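Local coordinates for Mlr6093 protein (Mesorhizobium loti, PDB 2QJ8), which is probably a zinc-dependent hydrolase of the succinylglutamate desuccinylase/aspartoacylase family, likely to cleave linear amide or ester bonds, at residues Trp95-Pro100 / Phe143-Asp148; Ile63-Leu68 / Leu138-Phe143. One frame throughout, in Å; residues are numbered along the deposited sequence.

Contact 1 (Trp95-Pro100 / Phe143-Asp148); sequences WTRNTP and FGPTWD
R97 overlaps the backbone of F143 and G144 and the CD carbon of P145 with its guanidinium, which meets them obliquely. NH1 lies 4.0 Å from G144 CA and 4.1 Å from P145 CD. NH2 stands 3.7 Å from F143 O, too far for a hydrogen bond, and is bonded instead to the preceding carbonyl, S142 O. With CG anti to the backbone N (chi1 -178°) and the chain extended as far as NE, the arginine spans the gap between segments whose nearest CA atoms, R97 and G144, are 8.3 Å apart. S142 O belongs to the end of strand 136-144, where the chain leaves a parallel region of the alpha/beta catalytic domain through a type I turn, G144 to W147, closed by W147 N to G144 O at 3.1 Å. Shortened to an alanine here, the side chain would probably leave S142 O without its bond from NH2 and open a gap beside G144 and P145. At the other end of R97, its backbone O accepts a hydrogen bond from H55 ND1. Across the turn, F143 and W147 meet edge-to-face, F143 CE2 sitting 3.7 Å above the W147 ring plane, offset toward the rim.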
ATOM      1  N   TRP A  95      -2.498  -7.391  -9.960  1.00 35.76           N
ATOM      2  CA  TRP A  95      -2.095  -6.843  -8.663  0.50 35.72           C
ATOM      3  C   TRP A  95      -0.710  -7.369  -8.249  1.00 36.51           C
ATOM      4  O   TRP A  95      -0.478  -7.638  -7.064  1.00 36.80           O
ATOM      5  CB  TRP A  95      -3.179  -7.161  -7.597  0.50 35.89           C
ATOM      6  CG  TRP A  95      -4.546  -6.813  -8.104  0.50 33.85           C
ATOM      7  CD1 TRP A  95      -4.973  -5.569  -8.399  0.50 34.67           C
ATOM      8  CD2 TRP A  95      -5.637  -7.701  -8.419  0.50 32.60           C
ATOM      9  NE1 TRP A  95      -6.235  -5.602  -8.873  0.50 30.04           N
ATOM     10  CE2 TRP A  95      -6.686  -6.895  -8.897  0.50 33.72           C
ATOM     11  CE3 TRP A  95      -5.826  -9.090  -8.351  0.50 33.01           C
ATOM     12  CZ2 TRP A  95      -7.927  -7.421  -9.301  0.50 35.65           C
ATOM     13  CZ3 TRP A  95      -7.060  -9.620  -8.752  0.50 34.16           C
ATOM     14  CH2 TRP A  95      -8.096  -8.783  -9.218  0.50 34.85           C
ATOM     15  N   THR A  96       0.179  -7.532  -9.243  1.00 34.67           N
ATOM     16  CA  THR A  96       1.498  -8.095  -9.071  0.50 33.96           C
ATOM     17  C   THR A  96       2.561  -7.034  -9.369  1.00 32.82           C
ATOM     18  O   THR A  96       2.298  -6.062 -10.093  1.00 33.63           O
ATOM     19  CB  THR A  96       1.639  -9.307 -10.023  0.50 35.34           C
ATOM     20  OG1 THR A  96       0.467 -10.134  -9.937  0.50 39.56           O
ATOM     21  CG2 THR A  96       2.808 -10.134  -9.663  0.50 35.30           C
ATOM     22  N   ARG A  97       3.756  -7.197  -8.817  1.00 30.72           N
ATOM     23  CA  ARG A  97       4.811  -6.241  -9.095  1.00 29.52           C
ATOM     24  C   ARG A  97       5.306  -6.422 -10.510  1.00 27.52           C
ATOM     25  O   ARG A  97       5.442  -5.473 -11.237  1.00 27.03           O
ATOM     26  CB  ARG A  97       5.995  -6.374  -8.151  1.00 32.57           C
ATOM     27  CG  ARG A  97       7.043  -5.298  -8.464  1.00 32.61           C
ATOM     28  CD  ARG A  97       7.813  -4.925  -7.260  1.00 39.64           C
ATOM     29  NE  ARG A  97       8.650  -3.763  -7.531  1.00 38.70           N
ATOM     30  CZ  ARG A  97       8.230  -2.496  -7.578  1.00 30.74           C
ATOM     31  NH1 ARG A  97       6.949  -2.157  -7.436  1.00 29.27           N
ATOM     32  NH2 ARG A  97       9.118  -1.550  -7.825  1.00 36.22           N
ATOM     33  N   ASN A  98       5.548  -7.662 -10.898  1.00 27.86           N
ATOM     34  CA  ASN A  98       6.036  -7.950 -12.222  1.00 30.90           C
ATOM     35  C   ASN A  98       5.041  -8.742 -13.054  1.00 29.01           C
ATOM     36  O   ASN A  98       3.970  -9.134 -12.576  1.00 26.96           O
ATOM     37  CB  ASN A  98       7.404  -8.617 -12.057  1.00 31.80           C
ATOM     38  CG  ASN A  98       8.417  -7.652 -11.434  1.00 33.72           C
ATOM     39  OD1 ASN A  98       8.486  -6.478 -11.815  1.00 36.82           O
ATOM     40  ND2 ASN A  98       9.134  -8.110 -10.428  1.00 23.65           N
ATOM     41  N   THR A  99       5.402  -8.951 -14.310  1.00 28.11           N
ATOM     42  CA  THR A  99       4.540  -9.620 -15.251  1.00 28.02           C
ATOM     43  C   THR A  99       4.161 -11.014 -14.727  1.00 28.69           C
ATOM     44  O   THR A  99       5.041 -11.834 -14.471  1.00 29.30           O
ATOM     45  CB  THR A  99       5.234  -9.724 -16.608  1.00 28.78           C
ATOM     46  OG1 THR A  99       5.721  -8.435 -16.979  1.00 27.15           O
ATOM     47  CG2 THR A  99       4.285 -10.264 -17.690  1.00 20.25           C
ATOM     48  N   PRO A 100       2.850 -11.268 -14.531  1.00 29.75           N
ATOM     49  CA  PRO A 100       2.460 -12.565 -13.996  1.00 29.21           C
ATOM     50  C   PRO A 100       2.712 -13.775 -14.905  1.00 30.21           C
ATOM     51  O   PRO A 100       2.903 -14.876 -14.385  1.00 31.13           O
ATOM     52  CB  PRO A 100       0.962 -12.389 -13.738  1.00 30.81           C
ATOM     53  CG  PRO A 100       0.536 -11.340 -14.676  1.00 29.86           C
ATOM     54  CD  PRO A 100       1.677 -10.397 -14.738  1.00 25.68           C
ATOM     55  N   PHE A 143       8.055   3.011  -6.695  1.00 35.53           N
ATOM     56  CA  PHE A 143       9.171   2.762  -5.785  1.00 38.75           C
ATOM     57  C   PHE A 143       8.937   1.405  -5.073  1.00 39.12           C
ATOM     58  O   PHE A 143       9.867   0.597  -4.948  1.00 41.51           O
ATOM     59  CB  PHE A 143       9.310   3.913  -4.795  1.00 39.99           C
ATOM     60  CG  PHE A 143      10.598   3.898  -4.050  1.00 38.16           C
ATOM     61  CD1 PHE A 143      11.766   4.325  -4.676  1.00 39.70           C
ATOM     62  CD2 PHE A 143      10.660   3.434  -2.747  1.00 37.44           C
ATOM     63  CE1 PHE A 143      12.957   4.318  -4.016  1.00 39.93           C
ATOM     64  CE2 PHE A 143      11.864   3.415  -2.077  1.00 32.47           C
ATOM     65  CZ  PHE A 143      13.012   3.872  -2.719  1.00 35.11           C
ATOM     66  N   GLY A 144       7.687   1.155  -4.675  1.00 38.52           N
ATOM     67  CA  GLY A 144       7.266  -0.098  -4.019  1.00 38.01           C
ATOM     68  C   GLY A 144       6.032   0.250  -3.205  1.00 39.13           C
ATOM     69  O   GLY A 144       6.086   1.246  -2.480  1.00 39.94           O
ATOM     70  N   PRO A 145       4.903  -0.524  -3.313  1.00 39.32           N
ATOM     71  CA  PRO A 145       3.700  -0.176  -2.484  1.00 37.53           C
ATOM     72  C   PRO A 145       3.848  -0.470  -0.990  1.00 35.49           C
ATOM     73  O   PRO A 145       3.001  -0.095  -0.196  1.00 34.93           O
ATOM     74  CB  PRO A 145       2.573  -1.059  -3.027  1.00 37.47           C
ATOM     75  CG  PRO A 145       3.152  -1.935  -3.962  1.00 37.29           C
ATOM     76  CD  PRO A 145       4.651  -1.737  -4.108  1.00 40.48           C
ATOM     77  N   THR A 146       4.896  -1.195  -0.631  1.00 36.63           N
ATOM     78  CA  THR A 146       5.243  -1.444   0.753  1.00 33.43           C
ATOM     79  C   THR A 146       6.179  -0.354   1.305  1.00 32.50           C
ATOM     80  O   THR A 146       6.666  -0.475   2.431  1.00 30.85           O
ATOM     81  CB  THR A 146       5.931  -2.772   0.865  1.00 34.25           C
ATOM     82  OG1 THR A 146       7.127  -2.769   0.081  1.00 35.82           O
ATOM     83  CG2 THR A 146       5.002  -3.922   0.451  1.00 31.86           C
ATOM     84  N   TRP A 147       6.462   0.685   0.514  1.00 30.79           N
ATOM     85  CA  TRP A 147       7.305   1.787   0.927  1.00 30.32           C
ATOM     86  C   TRP A 147       6.511   3.076   0.852  1.00 30.43           C
ATOM     87  O   TRP A 147       5.567   3.181   0.080  1.00 31.43           O
ATOM     88  CB  TRP A 147       8.476   1.982  -0.027  1.00 30.57           C
ATOM     89  CG  TRP A 147       9.560   1.014   0.015  1.00 30.58           C
ATOM     90  CD1 TRP A 147       9.641  -0.157  -0.691  1.00 34.95           C
ATOM     91  CD2 TRP A 147      10.785   1.134   0.740  1.00 31.26           C
ATOM     92  NE1 TRP A 147      10.835  -0.778  -0.433  1.00 35.25           N
ATOM     93  CE2 TRP A 147      11.565  -0.001   0.434  1.00 35.17           C
ATOM     94  CE3 TRP A 147      11.304   2.088   1.618  1.00 30.40           C
ATOM     95  CZ2 TRP A 147      12.831  -0.213   0.995  1.00 33.65           C
ATOM     96  CZ3 TRP A 147      12.557   1.891   2.156  1.00 30.95           C
ATOM     97  CH2 TRP A 147      13.310   0.747   1.847  1.00 29.91           C
ATOM     98  N   ASP A 148       6.894   4.021   1.699  1.00 29.18           N
ATOM     99  CA  ASP A 148       6.474   5.395   1.598  1.00 28.09           C
ATOM    100  C   ASP A 148       7.802   6.080   1.193  1.00 28.36           C
ATOM    101  O   ASP A 148       8.853   5.743   1.732  1.00 27.27           O
ATOM    102  CB  ASP A 148       6.015   5.927   2.933  1.00 25.80           C
ATOM    103  CG  ASP A 148       5.246   7.220   2.813  1.00 34.00           C
ATOM    104  OD1 ASP A 148       4.815   7.610   1.708  1.00 41.34           O
ATOM    105  OD2 ASP A 148       5.035   7.864   3.850  1.00 39.31           O
TER

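Contact 2 (Ile63-Leu68 / Leu138-Phe143); sequences ILARRL and LDLHSF
L140 meets A65 and L64 through a single methyl, CD1, and the residues on either side of it show how strand 138-143 is set beneath helix 63-68. L138, first along the strand, points its CB toward the helix, but its side chain packs on I50, T205 and V224. D139 turns to the opposite side of the strand, where OD1 is hydrogen-bonded to T51 OG1. L140 swings back to the helix side. Its CG lies anti to the carbonyl carbon (chi1 -50°) and chi2 is 177°, which carries CD1 out to the helix. There the methyl stands 4.1 Å from A65 N and 4.2 Å from A65 CB, with L64 CB a little farther at 4.4 Å. The A65 and L140 CA atoms are 8.1 Å apart, and the small A65 side chain probably helps bring the backbones this near. No hydrogen bond crosses the contact, which is buried and held by aliphatic carbons, with A65 N also touching the methyl. I50 continues it, touching both L140 and L68, while L64 goes on to Y220 and V224 of helix 218-230. H141 again faces the side away from the helix, and its ND1 is hydrogen-bonded to E206 OE1. S142 packs on H55 and E58, and F143 ends the segment against E206 of strand 201-208. Strand 136-144 runs parallel to both neighbours, 47-52 and 201-208, with helices 60-75 and 218-230 packed on the L138 and L140 side. This is the layered alpha/beta architecture of M14-type hydrolases; H141 near the strand's C-terminal end, with H55 and E58 close by, is consistent with the place where that family holds its zinc.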
ATOM      1  N   ILE A  63      -2.775   7.045 -13.331  1.00 23.73           N
ATOM      2  CA  ILE A  63      -3.796   8.097 -13.117  1.00 25.13           C
ATOM      3  C   ILE A  63      -3.272   9.459 -13.566  1.00 25.47           C
ATOM      4  O   ILE A  63      -3.949  10.157 -14.319  1.00 29.23           O
ATOM      5  CB  ILE A  63      -4.261   8.136 -11.663  1.00 25.83           C
ATOM      6  CG1 ILE A  63      -5.169   6.933 -11.383  1.00 29.79           C
ATOM      7  CG2 ILE A  63      -4.998   9.456 -11.356  1.00 21.74           C
ATOM      8  CD1 ILE A  63      -5.263   6.580  -9.876  1.00 30.33           C
ATOM      9  N   LEU A  64      -2.067   9.814 -13.113  1.00 25.31           N
ATOM     10  CA  LEU A  64      -1.409  11.045 -13.534  1.00 26.58           C
ATOM     11  C   LEU A  64      -1.244  11.084 -15.052  1.00 24.03           C
ATOM     12  O   LEU A  64      -1.461  12.107 -15.661  1.00 21.30           O
ATOM     13  CB  LEU A  64      -0.030  11.209 -12.823  1.00 19.60           C
ATOM     14  CG  LEU A  64       0.691  12.542 -13.052  1.00 31.78           C
ATOM     15  CD1 LEU A  64      -0.187  13.732 -12.609  1.00 32.76           C
ATOM     16  CD2 LEU A  64       2.030  12.554 -12.308  1.00 30.50           C
ATOM     17  N   ALA A  65      -0.823   9.966 -15.653  1.00 23.15           N
ATOM     18  CA  ALA A  65      -0.705   9.860 -17.094  1.00 21.65           C
ATOM     19  C   ALA A  65      -2.020  10.151 -17.818  1.00 21.95           C
ATOM     20  O   ALA A  65      -2.015  10.805 -18.850  1.00 22.15           O
ATOM     21  CB  ALA A  65      -0.153   8.435 -17.501  1.00 22.43           C
ATOM     22  N   ARG A  66      -3.131   9.635 -17.304  1.00 22.76           N
ATOM     23  CA  ARG A  66      -4.429   9.894 -17.870  1.00 24.42           C
ATOM     24  C   ARG A  66      -4.853  11.349 -17.684  1.00 23.89           C
ATOM     25  O   ARG A  66      -5.576  11.896 -18.518  1.00 24.91           O
ATOM     26  CB  ARG A  66      -5.465   8.983 -17.244  1.00 25.73           C
ATOM     27  CG  ARG A  66      -5.382   7.585 -17.730  1.00 30.12           C
ATOM     28  CD  ARG A  66      -6.097   6.690 -16.780  1.00 35.12           C
ATOM     29  NE  ARG A  66      -5.941   5.309 -17.186  1.00 35.74           N
ATOM     30  CZ  ARG A  66      -6.659   4.703 -18.116  1.00 30.48           C
ATOM     31  NH1 ARG A  66      -7.620   5.344 -18.795  1.00 38.79           N
ATOM     32  NH2 ARG A  66      -6.384   3.421 -18.384  1.00 33.95           N
ATOM     33  N   ARG A  67      -4.438  11.981 -16.592  1.00 23.91           N
ATOM     34  CA  ARG A  67      -4.709  13.428 -16.454  1.00 25.52           C
ATOM     35  C   ARG A  67      -3.998  14.257 -17.527  1.00 26.26           C
ATOM     36  O   ARG A  67      -4.572  15.192 -18.076  1.00 26.73           O
ATOM     37  CB  ARG A  67      -4.307  13.911 -15.079  1.00 28.68           C
ATOM     38  CG  ARG A  67      -5.201  13.386 -14.021  1.00 31.52           C
ATOM     39  CD  ARG A  67      -4.746  13.846 -12.652  1.00 35.03           C
ATOM     40  NE  ARG A  67      -5.758  13.508 -11.661  1.00 36.03           N
ATOM     41  CZ  ARG A  67      -5.661  13.690 -10.347  1.00 37.13           C
ATOM     42  NH1 ARG A  67      -4.606  14.271  -9.771  1.00 42.00           N
ATOM     43  NH2 ARG A  67      -6.691  13.318  -9.605  1.00 37.02           N
ATOM     44  N   LEU A  68      -2.750  13.889 -17.814  1.00 27.67           N
ATOM     45  CA  LEU A  68      -1.910  14.532 -18.847  1.00 27.21           C
ATOM     46  C   LEU A  68      -2.538  14.343 -20.210  1.00 28.48           C
ATOM     47  O   LEU A  68      -2.550  15.271 -21.017  1.00 29.71           O
ATOM     48  CB  LEU A  68      -0.484  13.946 -18.841  1.00 27.39           C
ATOM     49  CG  LEU A  68       0.420  14.298 -17.664  1.00 30.10           C
ATOM     50  CD1 LEU A  68       1.613  13.367 -17.649  1.00 32.99           C
ATOM     51  CD2 LEU A  68       0.843  15.751 -17.729  1.00 28.91           C
ATOM     52  N   LEU A 138      10.135  10.062 -19.712  1.00 25.86           N
ATOM     53  CA  LEU A 138       9.682  10.311 -18.351  1.00 26.97           C
ATOM     54  C   LEU A 138       8.938   9.060 -17.874  1.00 27.28           C
ATOM     55  O   LEU A 138       7.851   8.767 -18.387  1.00 27.69           O
ATOM     56  CB  LEU A 138       8.769  11.543 -18.283  1.00 27.55           C
ATOM     57  CG  LEU A 138       8.039  11.850 -16.952  1.00 26.57           C
ATOM     58  CD1 LEU A 138       9.011  12.036 -15.757  1.00 24.40           C
ATOM     59  CD2 LEU A 138       7.176  13.066 -17.145  1.00 24.09           C
ATOM     60  N   ASP A 139       9.507   8.333 -16.907  1.00 26.56           N
ATOM     61  CA  ASP A 139       8.848   7.144 -16.328  1.00 28.90           C
ATOM     62  C   ASP A 139       8.247   7.506 -14.970  1.00 31.39           C
ATOM     63  O   ASP A 139       8.940   8.038 -14.107  1.00 30.26           O
ATOM     64  CB  ASP A 139       9.832   5.984 -16.221  1.00 29.40           C
ATOM     65  CG  ASP A 139       9.180   4.661 -15.718  1.00 37.77           C
ATOM     66  OD1 ASP A 139       8.102   4.222 -16.198  1.00 31.44           O
ATOM     67  OD2 ASP A 139       9.802   4.029 -14.841  1.00 39.50           O
ATOM     68  N   LEU A 140       6.944   7.228 -14.807  1.00 30.82           N
ATOM     69  CA  LEU A 140       6.192   7.458 -13.575  1.00 31.15           C
ATOM     70  C   LEU A 140       6.317   6.111 -12.843  1.00 31.12           C
ATOM     71  O   LEU A 140       5.543   5.177 -13.065  1.00 29.91           O
ATOM     72  CB  LEU A 140       4.764   7.889 -13.894  1.00 30.34           C
ATOM     73  CG  LEU A 140       4.664   9.043 -14.920  1.00 31.94           C
ATOM     74  CD1 LEU A 140       3.215   9.361 -15.242  1.00 22.73           C
ATOM     75  CD2 LEU A 140       5.415  10.331 -14.488  1.00 26.56           C
ATOM     76  N   HIS A 141       7.338   6.043 -11.981  1.00 31.51           N
ATOM     77  CA  HIS A 141       7.871   4.775 -11.437  1.00 33.93           C
ATOM     78  C   HIS A 141       7.382   4.364 -10.041  1.00 35.11           C
ATOM     79  O   HIS A 141       7.159   5.201  -9.152  1.00 36.03           O
ATOM     80  CB  HIS A 141       9.393   4.870 -11.462  1.00 33.28           C
ATOM     81  CG  HIS A 141      10.102   3.630 -11.026  1.00 39.11           C
ATOM     82  ND1 HIS A 141      10.682   3.508  -9.781  1.00 41.03           N
ATOM     83  CD2 HIS A 141      10.319   2.451 -11.665  1.00 40.62           C
ATOM     84  CE1 HIS A 141      11.223   2.305  -9.668  1.00 43.18           C
ATOM     85  NE2 HIS A 141      11.017   1.643 -10.798  1.00 40.60           N
ATOM     86  N   SER A 142       7.176   3.062  -9.886  1.00 34.96           N
ATOM     87  CA  SER A 142       6.716   2.521  -8.640  1.00 37.07           C
ATOM     88  C   SER A 142       7.907   2.259  -7.771  1.00 35.54           C
ATOM     89  O   SER A 142       8.696   1.395  -8.086  1.00 33.70           O
ATOM     90  CB  SER A 142       5.990   1.207  -8.863  1.00 37.74           C
ATOM     91  OG  SER A 142       5.576   0.679  -7.613  1.00 39.97           O
ATOM     92  N   PHE A 143       8.055   3.011  -6.695  1.00 35.53           N
ATOM     93  CA  PHE A 143       9.171   2.762  -5.785  1.00 38.75           C
ATOM     94  C   PHE A 143       8.937   1.405  -5.073  1.00 39.12           C
ATOM     95  O   PHE A 143       9.867   0.597  -4.948  1.00 41.51           O
ATOM     96  CB  PHE A 143       9.310   3.913  -4.795  1.00 39.99           C
ATOM     97  CG  PHE A 143      10.598   3.898  -4.050  1.00 38.16           C
ATOM     98  CD1 PHE A 143      11.766   4.325  -4.676  1.00 39.70           C
ATOM     99  CD2 PHE A 143      10.660   3.434  -2.747  1.00 37.44           C
ATOM    100  CE1 PHE A 143      12.957   4.318  -4.016  1.00 39.93           C
ATOM    101  CE2 PHE A 143      11.864   3.415  -2.077  1.00 32.47           C
ATOM    102  CZ  PHE A 143      13.012   3.872  -2.719  1.00 35.11           C
TER

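How the contacts relate
Both contacts use strand 136-144 and share F143, but they take different parts of it. Contact 2 is core: one leucine from its middle packs on helix 60-75, nearer the centre of the chain and without polar bonds between the segments. Contact 1 lies at the strand's end, only partly buried, where a charged side chain from the loop after helix 89-94 meets backbone and a proline. The centres of contact 1 and contact 2 are about 15 Å apart. The two join directly, since the R97 guanidinium reaches the backbone of the strand that also serves contact 2. H55 borders both contacts.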